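Hia (Adhesin) (Haemophilus influenzae, PDB 3EMF) is a trimeric autotransporter adhesin of the bacterial outer membrane, of which this binding-domain fragment probably serves attachment to host cells. Local coordinates at residues 43-46 against 47-51; 16-19 against 20-23. One frame throughout, in Å; residues are numbered along the deposited sequence.

Contact 1: residues 43-46 against 47-51; sequences EKNA and SDKLL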
loop_
_atom_site.group_PDB
_atom_site.type_symbol
_atom_site.label_atom_id
_atom_site.label_comp_id
_atom_site.label_asym_id
_atom_site.label_seq_id
_atom_site.Cartn_x
_atom_site.Cartn_y
_atom_site.Cartn_z
ATOM N N GLU A 43 15.776 -6.032 -7.638
ATOM C CA GLU A 43 17.123 -6.612 -7.564
ATOM C C GLU A 43 17.701 -6.961 -8.945
ATOM O O GLU A 43 17.052 -7.611 -9.770
ATOM C CB GLU A 43 17.149 -7.835 -6.640
ATOM C CG GLU A 43 18.549 -8.187 -6.109
ATOM C CD GLU A 43 18.534 -9.307 -5.063
ATOM O OE1 GLU A 43 17.457 -9.900 -4.833
ATOM O OE2 GLU A 43 19.600 -9.599 -4.472
ATOM N N LYS A 44 18.939 -6.539 -9.171
ATOM C CA LYS A 44 19.585 -6.680 -10.480
ATOM C C LYS A 44 20.757 -7.647 -10.444
ATOM O O LYS A 44 21.263 -7.987 -9.365
ATOM C CB LYS A 44 20.056 -5.311 -10.967
ATOM C CG LYS A 44 18.921 -4.456 -11.465
ATOM C CD LYS A 44 19.304 -2.999 -11.527
ATOM C CE LYS A 44 18.369 -2.269 -12.472
ATOM N NZ LYS A 44 16.969 -2.685 -12.240
ATOM N N ASN A 45 21.192 -8.098 -11.618
ATOM C CA ASN A 45 22.401 -8.921 -11.696
ATOM C C ASN A 45 23.601 -8.109 -12.188
ATOM O O ASN A 45 23.557 -6.877 -12.205
ATOM C CB ASN A 45 22.181 -10.176 -12.548
ATOM C CG ASN A 45 21.638 -9.863 -13.933
ATOM O OD1 ASN A 45 20.881 -10.649 -14.500
ATOM N ND2 ASN A 45 22.012 -8.709 -14.475
ATOM N N ALA A 46 24.678 -8.787 -12.567
ATOM C CA ALA A 46 25.853 -8.089 -13.086
ATOM C C ALA A 46 25.492 -7.207 -14.287
ATOM O O ALA A 46 26.075 -6.138 -14.480
ATOM C CB ALA A 46 26.937 -9.079 -13.462
ATOM N N SER A 47 24.518 -7.661 -15.073
ATOM C CA SER A 47 24.143 -7.008 -16.332
ATOM C C SER A 47 23.264 -5.771 -16.135
ATOM O O SER A 47 22.877 -5.116 -17.104
ATOM C CB SER A 47 23.408 -7.996 -17.250
ATOM O OG SER A 47 24.109 -9.220 -17.388
ATOM N N ASP A 48 22.947 -5.462 -14.883
ATOM C CA ASP A 48 21.997 -4.402 -14.569
ATOM C C ASP A 48 20.629 -4.743 -15.149
ATOM O O ASP A 48 19.820 -3.853 -15.427
ATOM C CB ASP A 48 22.479 -3.037 -15.077
ATOM C CG ASP A 48 21.724 -1.871 -14.441
ATOM O OD1 ASP A 48 21.311 -0.945 -15.174
ATOM O OD2 ASP A 48 21.536 -1.884 -13.206
ATOM N N LYS A 49 20.374 -6.032 -15.347
ATOM C CA LYS A 49 19.004 -6.476 -15.611
ATOM C C LYS A 49 18.409 -7.124 -14.358
ATOM O O LYS A 49 19.137 -7.556 -13.477
ATOM C CB LYS A 49 18.942 -7.436 -16.795
ATOM C CG LYS A 49 19.724 -8.719 -16.605
ATOM C CD LYS A 49 20.004 -9.376 -17.953
ATOM C CE LYS A 49 18.747 -9.401 -18.822
ATOM N NZ LYS A 49 18.978 -9.985 -20.178
ATOM N N LEU A 50 17.086 -7.180 -14.295
ATOM C CA LEU A 50 16.373 -7.739 -13.152
ATOM C C LEU A 50 16.583 -9.252 -13.020
ATOM O O LEU A 50 16.419 -9.996 -13.984
ATOM C CB LEU A 50 14.884 -7.407 -13.274
ATOM C CG LEU A 50 14.511 -5.923 -13.182
ATOM C CD1 LEU A 50 13.100 -5.644 -13.716
ATOM C CD2 LEU A 50 14.627 -5.452 -11.746
ATOM N N LEU A 51 16.952 -9.708 -11.824
ATOM C CA LEU A 51 17.097 -11.143 -11.575
ATOM C C LEU A 51 15.804 -11.888 -11.884
ATOM O O LEU A 51 15.818 -12.979 -12.458
ATOM C CB LEU A 51 17.482 -11.421 -10.113
ATOM C CG LEU A 51 18.952 -11.583 -9.709
ATOM C CD1 LEU A 51 19.794 -12.149 -10.854
ATOM C CD2 LEU A 51 19.507 -10.265 -9.240
#
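With CG lying opposite the carbonyl carbon (chi1 -75°), the side chain of Lys44 runs alongside that of Asp48, whose own CG is turned away from its backbone N (chi1 -164°). The two point the same way, and OD2 of Asp48 meets the methylenes of the lysine, 3.0 Å from Lys44 CD. A bend at the last torsion of Lys44 (chi4 44°) turns the ammonium away from the carboxylate and toward Leu50. Lys44 NZ stays 4.7 Å from Asp48 OD2, too far for a salt bridge, although the opposite charges may still attract. The same bend carries NZ across the isobutyl group of Leu50, 3.7 Å from Leu50 CD2.

These side chains decorate a short antiparallel hairpin. Its reversal is a type I turn from Asn45 to Asp48, closed by Asp48 N donating to Asn45 O from above the carbonyl plane at 3.1 Å. Asp48 takes a left-handed helical conformation, and Asn45 N then bonds to Lys49 O at 2.8 Å, a link one residue further on. This is the pattern of a type I turn with a G1 beta bulge. Lys44 and Leu50 follow as the non-hydrogen-bonded pair, their CA atoms 4.3 Å apart, and beyond them Leu51 N reaches Glu43 O at 2.9 Å.

Lys49 O receives more than the amide hydrogen of Asn45: the CA-H of Lys44 also approaches it, CA to O 3.2 Å. Similarly, Glu43 O is met by both Leu51 N and the CA-H of Leu50. The hairpin lies at the surface of the GIN region, where Leu50 packs on Arg64 of the second subunit while the side chain of Glu43 touches Lys10 of its own chain.

Contact 2: residues 16-19 against 20-23; sequences NFNF and TNNS
Two donors converge on Asn18 O: the side-chain amide of Asn22, whose ND2 stands 2.9 Å from it, and more weakly the backbone N of Asn21. The donor ND2 sits somewhat off the carbonyl plane of Asn18, whereas the oxygen lies close to the amide plane of Asn22. Asn21 N is itself shared, since it also donates to Asn18 OD1 at 3.0 Å, arriving from above the plane of that side-chain carbonyl. The side-chain oxygen of Asn18, and weakly its backbone oxygen, thus take the amide three residues on, as in an Asx motif. Having its CG turned opposite the backbone N (chi1 176°), Asn18 carries OD1 forward over the turn. Its amide stacks on that of Asn21, the planes 8° apart, with Asn21 ND2 3.4 Å from Asn18 CG.

The Asn22 amide meanwhile lies over one face of the Phe17 ring, tilted 23° from it, and Asn22 CB comes within 3.4 Å of Phe17 CZ. Within 16-19, an edge of that ring points at the Phe19 ring, Phe17 CD2 lying 3.9 Å above its plane and over its centre. Both aromatic residues also pack on helix 24-30, which begins directly after Ser23; there Ser23 is the N-cap, its OG bonded to the N of Asp26.

A water accepts from Asn18 N at 2.7 Å and, weakly, from Asn22 ND2. OD1 of Asn22 accepts the backbone N of Lys44. With its nitrogen donating to a carbonyl and its oxygen receiving a backbone N-H, the Asn22 amide has an unambiguous orientation, and these two bonds, with the Phe17 ring against one face of the amide, should restrict its rotation.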
loop_
_atom_site.group_PDB
_atom_site.type_symbol
_atom_site.label_atom_id
_atom_site.label_comp_id
_atom_site.label_asym_id
_atom_site.label_seq_id
_atom_site.Cartn_x
_atom_site.Cartn_y
_atom_site.Cartn_z
ATOM N N ASN A 16 22.440 -12.286 1.088
ATOM C CA ASN A 16 23.188 -12.419 -0.171
ATOM C C ASN A 16 22.824 -11.420 -1.274
ATOM O O ASN A 16 23.058 -11.671 -2.454
ATOM C CB ASN A 16 23.201 -13.865 -0.688
ATOM C CG ASN A 16 21.890 -14.583 -0.463
ATOM O OD1 ASN A 16 20.819 -13.972 -0.464
ATOM N ND2 ASN A 16 21.966 -15.897 -0.274
ATOM N N PHE A 17 22.248 -10.294 -0.872
ATOM C CA PHE A 17 22.036 -9.167 -1.765
ATOM C C PHE A 17 23.414 -8.660 -2.120
ATOM O O PHE A 17 24.287 -8.573 -1.253
ATOM C CB PHE A 17 21.234 -8.079 -1.050
ATOM C CG PHE A 17 21.161 -6.770 -1.795
ATOM C CD1 PHE A 17 20.102 -6.503 -2.637
ATOM C CD2 PHE A 17 22.134 -5.799 -1.624
ATOM C CE1 PHE A 17 20.020 -5.297 -3.313
ATOM C CE2 PHE A 17 22.058 -4.592 -2.290
ATOM C CZ PHE A 17 20.999 -4.341 -3.137
ATOM N N ASN A 18 23.628 -8.344 -3.393
ATOM C CA ASN A 18 24.959 -7.937 -3.832
ATOM C C ASN A 18 25.038 -6.448 -4.104
ATOM O O ASN A 18 24.472 -5.941 -5.087
ATOM C CB ASN A 18 25.376 -8.707 -5.079
ATOM C CG ASN A 18 26.710 -8.237 -5.628
ATOM O OD1 ASN A 18 26.920 -7.043 -5.852
ATOM N ND2 ASN A 18 27.615 -9.174 -5.853
ATOM N N PHE A 19 25.773 -5.753 -3.246
ATOM C CA PHE A 19 25.824 -4.298 -3.303
ATOM C C PHE A 19 26.394 -3.741 -4.607
ATOM O O PHE A 19 25.943 -2.697 -5.093
ATOM C CB PHE A 19 26.560 -3.750 -2.083
ATOM C CG PHE A 19 25.793 -3.920 -0.817
ATOM C CD1 PHE A 19 24.805 -3.017 -0.467
ATOM C CD2 PHE A 19 26.020 -5.005 -0.004
ATOM C CE1 PHE A 19 24.082 -3.177 0.692
ATOM C CE2 PHE A 19 25.304 -5.168 1.159
ATOM C CZ PHE A 19 24.337 -4.257 1.506
ATOM N N THR A 20 27.361 -4.447 -5.182
ATOM C CA THR A 20 28.001 -4.013 -6.424
ATOM C C THR A 20 27.014 -3.856 -7.577
ATOM O O THR A 20 27.044 -2.861 -8.308
ATOM C CB THR A 20 29.098 -5.004 -6.866
ATOM O OG1 THR A 20 30.238 -4.875 -6.009
ATOM C CG2 THR A 20 29.525 -4.724 -8.298
ATOM N N ASN A 21 26.136 -4.848 -7.719
ATOM C CA ASN A 21 25.245 -4.959 -8.873
ATOM C C ASN A 21 24.014 -4.074 -8.793
ATOM O O ASN A 21 23.268 -3.955 -9.765
ATOM C CB ASN A 21 24.785 -6.408 -9.048
ATOM C CG ASN A 21 25.934 -7.379 -9.139
ATOM O OD1 ASN A 21 27.058 -7.000 -9.460
ATOM N ND2 ASN A 21 25.657 -8.644 -8.862
ATOM N N ASN A 22 23.782 -3.468 -7.634
ATOM C CA ASN A 22 22.553 -2.709 -7.418
ATOM C C ASN A 22 22.823 -1.235 -7.154
ATOM O O ASN A 22 23.956 -0.853 -6.910
ATOM C CB ASN A 22 21.747 -3.334 -6.280
ATOM C CG ASN A 22 21.190 -4.692 -6.655
ATOM O OD1 ASN A 22 20.172 -4.778 -7.341
ATOM N ND2 ASN A 22 21.863 -5.757 -6.230
ATOM N N SER A 23 21.775 -0.418 -7.203
ATOM C CA SER A 23 21.905 1.031 -7.071
ATOM C C SER A 23 22.055 1.474 -5.624
ATOM O O SER A 23 21.786 0.705 -4.701
ATOM C CB SER A 23 20.655 1.696 -7.618
ATOM O OG SER A 23 19.555 1.335 -6.805
HETATM O O HOH W 1 21.876 -8.810 -5.410
#

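Overall arrangement
From the N terminus the chain first makes contact 2, a tight turn leading into helix 24-30. After that helix and a stretch of loop it reaches contact 1, the hairpin of residues 43-51, before continuing toward helix 60-63. The two follow in series, neither enclosing the other, with their centres about 9 Å apart. They touch directly: Asn45 O packs 3.4 Å from Asn21 CB, and Glu43 OE2 comes 3.6 Å from Phe17 CD1. Both belong to the GIN region, and their junction sets the loop before helix 24-30 against the one after it. Contact 1 also borders a second subunit; no other chain of the trimer touches contact 2.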